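Local coordinates for Serine/threonine-protein kinase Tel1 (Chaetomium thermophilum, PDB 6SKY), which is a serine/threonine protein kinase of the ATM subfamily that probably senses DNA damage and activates checkpoint signalling by phosphorylating Ser-Gln and Thr-Gln sites, at residues E1604-W1617 and W1632-S1644. Residues are numbered along the deposited sequence; the frame is centred on the assembly and turned at random.
Sequences ETDEDAIKNGAVVW and WAGRVLGRSFAAS
Val1616, Ala1609 and Ile1610 press onto Val1636, Arg1639 and Ala1643 in a largely buried, mainly apolar crossing of two successive helices, probably part of the alpha solenoid. The helix axes approach to 8.0 Å at 116° between their N-to-C directions, steeply crossed rather than side by side, and no hydrogen bond links the segments. Ile1610 and Ser1640 form the closest CA pair of the register, 4.7 Å apart. Ala1609, Gly1613 and Ser1640 are small enough for this fit: Ser1640 CB lies 3.6 Å from Ala1609 O, and Ala1609 CB rests on the CB and CG of Arg1639.

The buried end is governed by Val1616: with CG1 anti to the backbone N (chi1 172°), this branch is carried onto Ala1633 CB, 3.8 Å away. Its CG2 meets Val1636 CG1 at 4.0 Å and also approaches CH2 of Trp1632. Replacing Val1616 by alanine would remove both gamma methyls and would probably leave a gap beside Ala1633 CB, Val1636 CG1 and the Trp1632 ring. Val1636 CG2 sits over one face of that ring, toward its rim. Leu1637 likewise uses both methyls, CD1 touching Trp1617 CE3 at 3.6 Å and CD2 lying against the Gly1613 carbonyl oxygen.

Nearer the surface, Ile1610 CD1 bridges Ala1643 CB and Ser1644 CB, 3.8 Å from each. There Ser1644 OG donates to Ser1640 O (2.8 Å) within its own helix.

Salt bridges join Asp1606 to Arg2115 of helix 2102-2119 and Arg1639 to Asp2095 of helix 2077-2097, while Leu1566 of helix 1557-1569 also touches Val1616. The arrangement is consistent with consecutive helices of an alpha solenoid, here crossing steeply and packed through apolar faces, away from the nucleotide and magnesium sites.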
ATOM      1  N   GLU A1604      36.127  -0.940 -31.275  1.00 62.94           N
ATOM      2  CA  GLU A1604      34.772  -0.757 -31.776  1.00 62.94           C
ATOM      3  C   GLU A1604      33.731  -1.653 -31.123  1.00 62.94           C
ATOM      4  O   GLU A1604      32.537  -1.362 -31.250  1.00 62.94           O
ATOM      5  CB  GLU A1604      34.732  -0.986 -33.292  1.00 62.94           C
ATOM      6  CG  GLU A1604      34.868  -2.427 -33.711  1.00 62.94           C
ATOM      7  CD  GLU A1604      34.977  -2.588 -35.214  1.00 62.94           C
ATOM      8  OE1 GLU A1604      35.942  -2.055 -35.801  1.00 62.94           O
ATOM      9  OE2 GLU A1604      34.096  -3.245 -35.809  1.00 62.94           O
ATOM     10  N   THR A1605      34.126  -2.715 -30.438  1.00 57.12           N
ATOM     11  CA  THR A1605      33.201  -3.609 -29.764  1.00 57.12           C
ATOM     12  C   THR A1605      33.096  -3.220 -28.297  1.00 57.12           C
ATOM     13  O   THR A1605      33.971  -2.554 -27.746  1.00 57.12           O
ATOM     14  CB  THR A1605      33.668  -5.060 -29.904  1.00 57.12           C
ATOM     15  OG1 THR A1605      34.027  -5.309 -31.265  1.00 57.12           O
ATOM     16  CG2 THR A1605      32.576  -6.029 -29.521  1.00 57.12           C
ATOM     17  N   ASP A1606      31.990  -3.622 -27.671  1.00 52.40           N
ATOM     18  CA  ASP A1606      31.825  -3.371 -26.246  1.00 52.40           C
ATOM     19  C   ASP A1606      32.822  -4.168 -25.420  1.00 52.40           C
ATOM     20  O   ASP A1606      33.194  -3.743 -24.321  1.00 52.40           O
ATOM     21  CB  ASP A1606      30.401  -3.704 -25.819  1.00 52.40           C
ATOM     22  CG  ASP A1606      29.376  -2.771 -26.427  1.00 52.40           C
ATOM     23  OD1 ASP A1606      29.245  -2.749 -27.670  1.00 52.40           O
ATOM     24  OD2 ASP A1606      28.694  -2.059 -25.661  1.00 52.40           O
ATOM     25  N   GLU A1607      33.275  -5.311 -25.936  1.00 56.65           N
ATOM     26  CA  GLU A1607      34.220  -6.141 -25.200  1.00 56.65           C
ATOM     27  C   GLU A1607      35.632  -5.575 -25.254  1.00 56.65           C
ATOM     28  O   GLU A1607      36.344  -5.592 -24.245  1.00 56.65           O
ATOM     29  CB  GLU A1607      34.192  -7.563 -25.740  1.00 56.65           C
ATOM     30  CG  GLU A1607      32.870  -8.258 -25.519  1.00 56.65           C
ATOM     31  CD  GLU A1607      32.825  -9.626 -26.158  1.00 56.65           C
ATOM     32  OE1 GLU A1607      33.880 -10.090 -26.642  1.00 56.65           O
ATOM     33  OE2 GLU A1607      31.737 -10.237 -26.177  1.00 56.65           O
ATOM     34  N   ASP A1608      36.057  -5.073 -26.414  1.00 54.49           N
ATOM     35  CA  ASP A1608      37.333  -4.372 -26.477  1.00 54.49           C
ATOM     36  C   ASP A1608      37.355  -3.207 -25.507  1.00 54.49           C
ATOM     37  O   ASP A1608      38.358  -2.975 -24.824  1.00 54.49           O
ATOM     38  CB  ASP A1608      37.597  -3.871 -27.892  1.00 54.49           C
ATOM     39  CG  ASP A1608      37.149  -4.849 -28.943  1.00 54.49           C
ATOM     40  OD1 ASP A1608      36.535  -5.869 -28.572  1.00 54.49           O
ATOM     41  OD2 ASP A1608      37.412  -4.603 -30.139  1.00 54.49           O
ATOM     42  N   ALA A1609      36.252  -2.467 -25.425  1.00 45.17           N
ATOM     43  CA  ALA A1609      36.205  -1.311 -24.545  1.00 45.17           C
ATOM     44  C   ALA A1609      36.212  -1.731 -23.086  1.00 45.17           C
ATOM     45  O   ALA A1609      36.901  -1.117 -22.270  1.00 45.17           O
ATOM     46  CB  ALA A1609      34.979  -0.464 -24.862  1.00 45.17           C
ATOM     47  N   ILE A1610      35.467  -2.778 -22.732  1.00 43.86           N
ATOM     48  CA  ILE A1610      35.496  -3.247 -21.350  1.00 43.86           C
ATOM     49  C   ILE A1610      36.893  -3.721 -20.980  1.00 43.86           C
ATOM     50  O   ILE A1610      37.364  -3.504 -19.859  1.00 43.86           O
ATOM     51  CB  ILE A1610      34.446  -4.350 -21.131  1.00 43.86           C
ATOM     52  CG1 ILE A1610      33.040  -3.768 -21.186  1.00 43.86           C
ATOM     53  CG2 ILE A1610      34.643  -5.007 -19.790  1.00 43.86           C
ATOM     54  CD1 ILE A1610      31.973  -4.761 -20.860  1.00 43.86           C
ATOM     55  N   LYS A1611      37.587  -4.352 -21.925  1.00 49.88           N
ATOM     56  CA  LYS A1611      38.922  -4.867 -21.645  1.00 49.88           C
ATOM     57  C   LYS A1611      39.942  -3.744 -21.495  1.00 49.88           C
ATOM     58  O   LYS A1611      40.791  -3.789 -20.600  1.00 49.88           O
ATOM     59  CB  LYS A1611      39.340  -5.829 -22.753  1.00 49.88           C
ATOM     60  CG  LYS A1611      40.752  -6.327 -22.632  1.00 49.88           C
ATOM     61  CD  LYS A1611      41.094  -7.301 -23.741  1.00 49.88           C
ATOM     62  CE  LYS A1611      42.507  -7.844 -23.566  1.00 49.88           C
ATOM     63  NZ  LYS A1611      42.850  -8.882 -24.576  1.00 49.88           N
ATOM     64  N   ASN A1612      39.872  -2.726 -22.347  1.00 46.58           N
ATOM     65  CA  ASN A1612      40.901  -1.701 -22.403  1.00 46.58           C
ATOM     66  C   ASN A1612      40.532  -0.408 -21.691  1.00 46.58           C
ATOM     67  O   ASN A1612      41.311   0.545 -21.750  1.00 46.58           O
ATOM     68  CB  ASN A1612      41.240  -1.394 -23.858  1.00 46.58           C
ATOM     69  CG  ASN A1612      41.870  -2.568 -24.561  1.00 46.58           C
ATOM     70  OD1 ASN A1612      42.795  -3.185 -24.044  1.00 46.58           O
ATOM     71  ND2 ASN A1612      41.369  -2.891 -25.740  1.00 46.58           N
ATOM     72  N   GLY A1613      39.382  -0.342 -21.023  1.00 41.27           N
ATOM     73  CA  GLY A1613      38.980   0.909 -20.406  1.00 41.27           C
ATOM     74  C   GLY A1613      39.895   1.350 -19.285  1.00 41.27           C
ATOM     75  O   GLY A1613      40.202   2.536 -19.158  1.00 41.27           O
ATOM     76  N   ALA A1614      40.333   0.410 -18.449  1.00 43.42           N
ATOM     77  CA  ALA A1614      41.184   0.768 -17.321  1.00 43.42           C
ATOM     78  C   ALA A1614      42.503   1.355 -17.794  1.00 43.42           C
ATOM     79  O   ALA A1614      42.974   2.364 -17.259  1.00 43.42           O
ATOM     80  CB  ALA A1614      41.426  -0.455 -16.446  1.00 43.42           C
ATOM     81  N   VAL A1615      43.096   0.755 -18.823  1.00 43.11           N
ATOM     82  CA  VAL A1615      44.376   1.229 -19.328  1.00 43.11           C
ATOM     83  C   VAL A1615      44.205   2.532 -20.091  1.00 43.11           C
ATOM     84  O   VAL A1615      45.069   3.410 -20.035  1.00 43.11           O
ATOM     85  CB  VAL A1615      45.034   0.145 -20.193  1.00 43.11           C
ATOM     86  CG1 VAL A1615      46.381   0.605 -20.648  1.00 43.11           C
ATOM     87  CG2 VAL A1615      45.159  -1.131 -19.406  1.00 43.11           C
ATOM     88  N   VAL A1616      43.093   2.693 -20.809  1.00 39.65           N
ATOM     89  CA  VAL A1616      42.887   3.951 -21.515  1.00 39.65           C
ATOM     90  C   VAL A1616      42.646   5.090 -20.536  1.00 39.65           C
ATOM     91  O   VAL A1616      43.057   6.222 -20.788  1.00 39.65           O
ATOM     92  CB  VAL A1616      41.743   3.817 -22.530  1.00 39.65           C
ATOM     93  CG1 VAL A1616      41.396   5.158 -23.109  1.00 39.65           C
ATOM     94  CG2 VAL A1616      42.155   2.885 -23.632  1.00 39.65           C
ATOM     95  N   TRP A1617      42.003   4.824 -19.402  1.00 40.18           N
ATOM     96  CA  TRP A1617      41.901   5.865 -18.387  1.00 40.18           C
ATOM     97  C   TRP A1617      43.254   6.151 -17.758  1.00 40.18           C
ATOM     98  O   TRP A1617      43.612   7.312 -17.545  1.00 40.18           O
ATOM     99  CB  TRP A1617      40.898   5.481 -17.307  1.00 40.18           C
ATOM    100  CG  TRP A1617      40.962   6.417 -16.160  1.00 40.18           C
ATOM    101  CD1 TRP A1617      41.370   6.136 -14.897  1.00 40.18           C
ATOM    102  CD2 TRP A1617      40.649   7.808 -16.180  1.00 40.18           C
ATOM    103  NE1 TRP A1617      41.315   7.261 -14.123  1.00 40.18           N
ATOM    104  CE2 TRP A1617      40.875   8.303 -14.891  1.00 40.18           C
ATOM    105  CE3 TRP A1617      40.189   8.683 -17.166  1.00 40.18           C
ATOM    106  CZ2 TRP A1617      40.660   9.631 -14.561  1.00 40.18           C
ATOM    107  CZ3 TRP A1617      39.979   9.991 -16.837  1.00 40.18           C
ATOM    108  CH2 TRP A1617      40.211  10.455 -15.549  1.00 40.18           C
ATOM    109  N   TRP A1632      38.977  10.637 -27.958  1.00 35.23           N
ATOM    110  CA  TRP A1632      39.000   9.195 -28.184  1.00 35.23           C
ATOM    111  C   TRP A1632      38.950   8.422 -26.868  1.00 35.23           C
ATOM    112  O   TRP A1632      38.249   7.408 -26.756  1.00 35.23           O
ATOM    113  CB  TRP A1632      40.239   8.829 -28.994  1.00 35.23           C
ATOM    114  CG  TRP A1632      40.399   7.380 -29.242  1.00 35.23           C
ATOM    115  CD1 TRP A1632      39.808   6.649 -30.220  1.00 35.23           C
ATOM    116  CD2 TRP A1632      41.218   6.476 -28.505  1.00 35.23           C
ATOM    117  NE1 TRP A1632      40.196   5.341 -30.129  1.00 35.23           N
ATOM    118  CE2 TRP A1632      41.066   5.212 -29.083  1.00 35.23           C
ATOM    119  CE3 TRP A1632      42.058   6.614 -27.406  1.00 35.23           C
ATOM    120  CZ2 TRP A1632      41.722   4.099 -28.602  1.00 35.23           C
ATOM    121  CZ3 TRP A1632      42.701   5.513 -26.933  1.00 35.23           C
ATOM    122  CH2 TRP A1632      42.534   4.269 -27.525  1.00 35.23           C
ATOM    123  N   ALA A1633      39.678   8.889 -25.857  1.00 30.93           N
ATOM    124  CA  ALA A1633      39.647   8.231 -24.559  1.00 30.93           C
ATOM    125  C   ALA A1633      38.274   8.335 -23.923  1.00 30.93           C
ATOM    126  O   ALA A1633      37.817   7.400 -23.263  1.00 30.93           O
ATOM    127  CB  ALA A1633      40.703   8.833 -23.641  1.00 30.93           C
ATOM    128  N   GLY A1634      37.600   9.467 -24.105  1.00 28.87           N
ATOM    129  CA  GLY A1634      36.238   9.585 -23.626  1.00 28.87           C
ATOM    130  C   GLY A1634      35.292   8.646 -24.336  1.00 28.87           C
ATOM    131  O   GLY A1634      34.398   8.080 -23.722  1.00 28.87           O
ATOM    132  N   ARG A1635      35.475   8.468 -25.637  1.00 34.04           N
ATOM    133  CA  ARG A1635      34.636   7.524 -26.362  1.00 34.04           C
ATOM    134  C   ARG A1635      34.834   6.102 -25.852  1.00 34.04           C
ATOM    135  O   ARG A1635      33.867   5.354 -25.680  1.00 34.04           O
ATOM    136  CB  ARG A1635      34.937   7.613 -27.848  1.00 34.04           C
ATOM    137  CG  ARG A1635      33.816   7.183 -28.723  1.00 34.04           C
ATOM    138  CD  ARG A1635      34.345   6.836 -30.076  1.00 34.04           C
ATOM    139  NE  ARG A1635      34.063   7.854 -31.072  1.00 34.04           N
ATOM    140  CZ  ARG A1635      34.556   7.829 -32.302  1.00 34.04           C
ATOM    141  NH1 ARG A1635      35.361   6.848 -32.669  1.00 34.04           N
ATOM    142  NH2 ARG A1635      34.252   8.786 -33.160  1.00 34.04           N
ATOM    143  N   VAL A1636      36.078   5.723 -25.565  1.00 31.12           N
ATOM    144  CA  VAL A1636      36.345   4.379 -25.055  1.00 31.12           C
ATOM    145  C   VAL A1636      35.785   4.203 -23.648  1.00 31.12           C
ATOM    146  O   VAL A1636      35.168   3.178 -23.339  1.00 31.12           O
ATOM    147  CB  VAL A1636      37.853   4.086 -25.110  1.00 31.12           C
ATOM    148  CG1 VAL A1636      38.176   2.822 -24.364  1.00 31.12           C
ATOM    149  CG2 VAL A1636      38.297   3.968 -26.536  1.00 31.12           C
ATOM    150  N   LEU A1637      35.981   5.188 -22.773  1.00 27.92           N
ATOM    151  CA  LEU A1637      35.441   5.089 -21.420  1.00 27.92           C
ATOM    152  C   LEU A1637      33.921   5.082 -21.422  1.00 27.92           C
ATOM    153  O   LEU A1637      33.296   4.378 -20.624  1.00 27.92           O
ATOM    154  CB  LEU A1637      35.945   6.242 -20.565  1.00 27.92           C
ATOM    155  CG  LEU A1637      37.400   6.257 -20.135  1.00 27.92           C
ATOM    156  CD1 LEU A1637      37.665   7.534 -19.388  1.00 27.92           C
ATOM    157  CD2 LEU A1637      37.685   5.074 -19.264  1.00 27.92           C
ATOM    158  N   GLY A1638      33.305   5.868 -22.301  1.00 24.70           N
ATOM    159  CA  GLY A1638      31.861   5.891 -22.372  1.00 24.70           C
ATOM    160  C   GLY A1638      31.291   4.591 -22.884  1.00 24.70           C
ATOM    161  O   GLY A1638      30.270   4.121 -22.389  1.00 24.70           O
ATOM    162  N   ARG A1639      31.944   3.983 -23.870  1.00 31.01           N
ATOM    163  CA  ARG A1639      31.486   2.686 -24.346  1.00 31.01           C
ATOM    164  C   ARG A1639      31.666   1.612 -23.280  1.00 31.01           C
ATOM    165  O   ARG A1639      30.809   0.741 -23.117  1.00 31.01           O
ATOM    166  CB  ARG A1639      32.223   2.320 -25.621  1.00 31.01           C
ATOM    167  CG  ARG A1639      31.624   1.174 -26.361  1.00 31.01           C
ATOM    168  CD  ARG A1639      32.356   0.952 -27.651  1.00 31.01           C
ATOM    169  NE  ARG A1639      32.484   2.188 -28.410  1.00 31.01           N
ATOM    170  CZ  ARG A1639      31.593   2.606 -29.298  1.00 31.01           C
ATOM    171  NH1 ARG A1639      30.511   1.884 -29.539  1.00 31.01           N
ATOM    172  NH2 ARG A1639      31.782   3.742 -29.944  1.00 31.01           N
ATOM    173  N   SER A1640      32.753   1.679 -22.516  1.00 28.04           N
ATOM    174  CA  SER A1640      32.951   0.722 -21.435  1.00 28.04           C
ATOM    175  C   SER A1640      31.888   0.860 -20.352  1.00 28.04           C
ATOM    176  O   SER A1640      31.398  -0.143 -19.823  1.00 28.04           O
ATOM    177  CB  SER A1640      34.341   0.903 -20.842  1.00 28.04           C
ATOM    178  OG  SER A1640      34.436   0.276 -19.583  1.00 28.04           O
ATOM    179  N   PHE A1641      31.523   2.091 -19.997  1.00 22.20           N
ATOM    180  CA  PHE A1641      30.512   2.279 -18.960  1.00 22.20           C
ATOM    181  C   PHE A1641      29.124   1.929 -19.472  1.00 22.20           C
ATOM    182  O   PHE A1641      28.309   1.372 -18.734  1.00 22.20           O
ATOM    183  CB  PHE A1641      30.545   3.713 -18.449  1.00 22.20           C
ATOM    184  CG  PHE A1641      29.619   3.974 -17.308  1.00 22.20           C
ATOM    185  CD1 PHE A1641      28.378   4.517 -17.518  1.00 22.20           C
ATOM    186  CD2 PHE A1641      29.996   3.691 -16.022  1.00 22.20           C
ATOM    187  CE1 PHE A1641      27.540   4.763 -16.472  1.00 22.20           C
ATOM    188  CE2 PHE A1641      29.156   3.941 -14.978  1.00 22.20           C
ATOM    189  CZ  PHE A1641      27.933   4.476 -15.204  1.00 22.20           C
ATOM    190  N   ALA A1642      28.828   2.241 -20.727  1.00 24.18           N
ATOM    191  CA  ALA A1642      27.549   1.856 -21.290  1.00 24.18           C
ATOM    192  C   ALA A1642      27.430   0.357 -21.468  1.00 24.18           C
ATOM    193  O   ALA A1642      26.313  -0.155 -21.532  1.00 24.18           O
ATOM    194  CB  ALA A1642      27.333   2.545 -22.631  1.00 24.18           C
ATOM    195  N   ALA A1643      28.543  -0.359 -21.562  1.00 26.69           N
ATOM    196  CA  ALA A1643      28.477  -1.803 -21.688  1.00 26.69           C
ATOM    197  C   ALA A1643      28.563  -2.538 -20.360  1.00 26.69           C
ATOM    198  O   ALA A1643      28.147  -3.694 -20.292  1.00 26.69           O
ATOM    199  CB  ALA A1643      29.588  -2.299 -22.603  1.00 26.69           C
ATOM    200  N   SER A1644      29.088  -1.918 -19.310  1.00 26.33           N
ATOM    201  CA  SER A1644      29.229  -2.645 -18.057  1.00 26.33           C
ATOM    202  C   SER A1644      28.597  -1.920 -16.885  1.00 26.33           C
ATOM    203  O   SER A1644      28.218  -2.548 -15.897  1.00 26.33           O
ATOM    204  CB  SER A1644      30.702  -2.898 -17.753  1.00 26.33           C
ATOM    205  OG  SER A1644      31.387  -1.688 -17.489  1.00 26.33           O
TER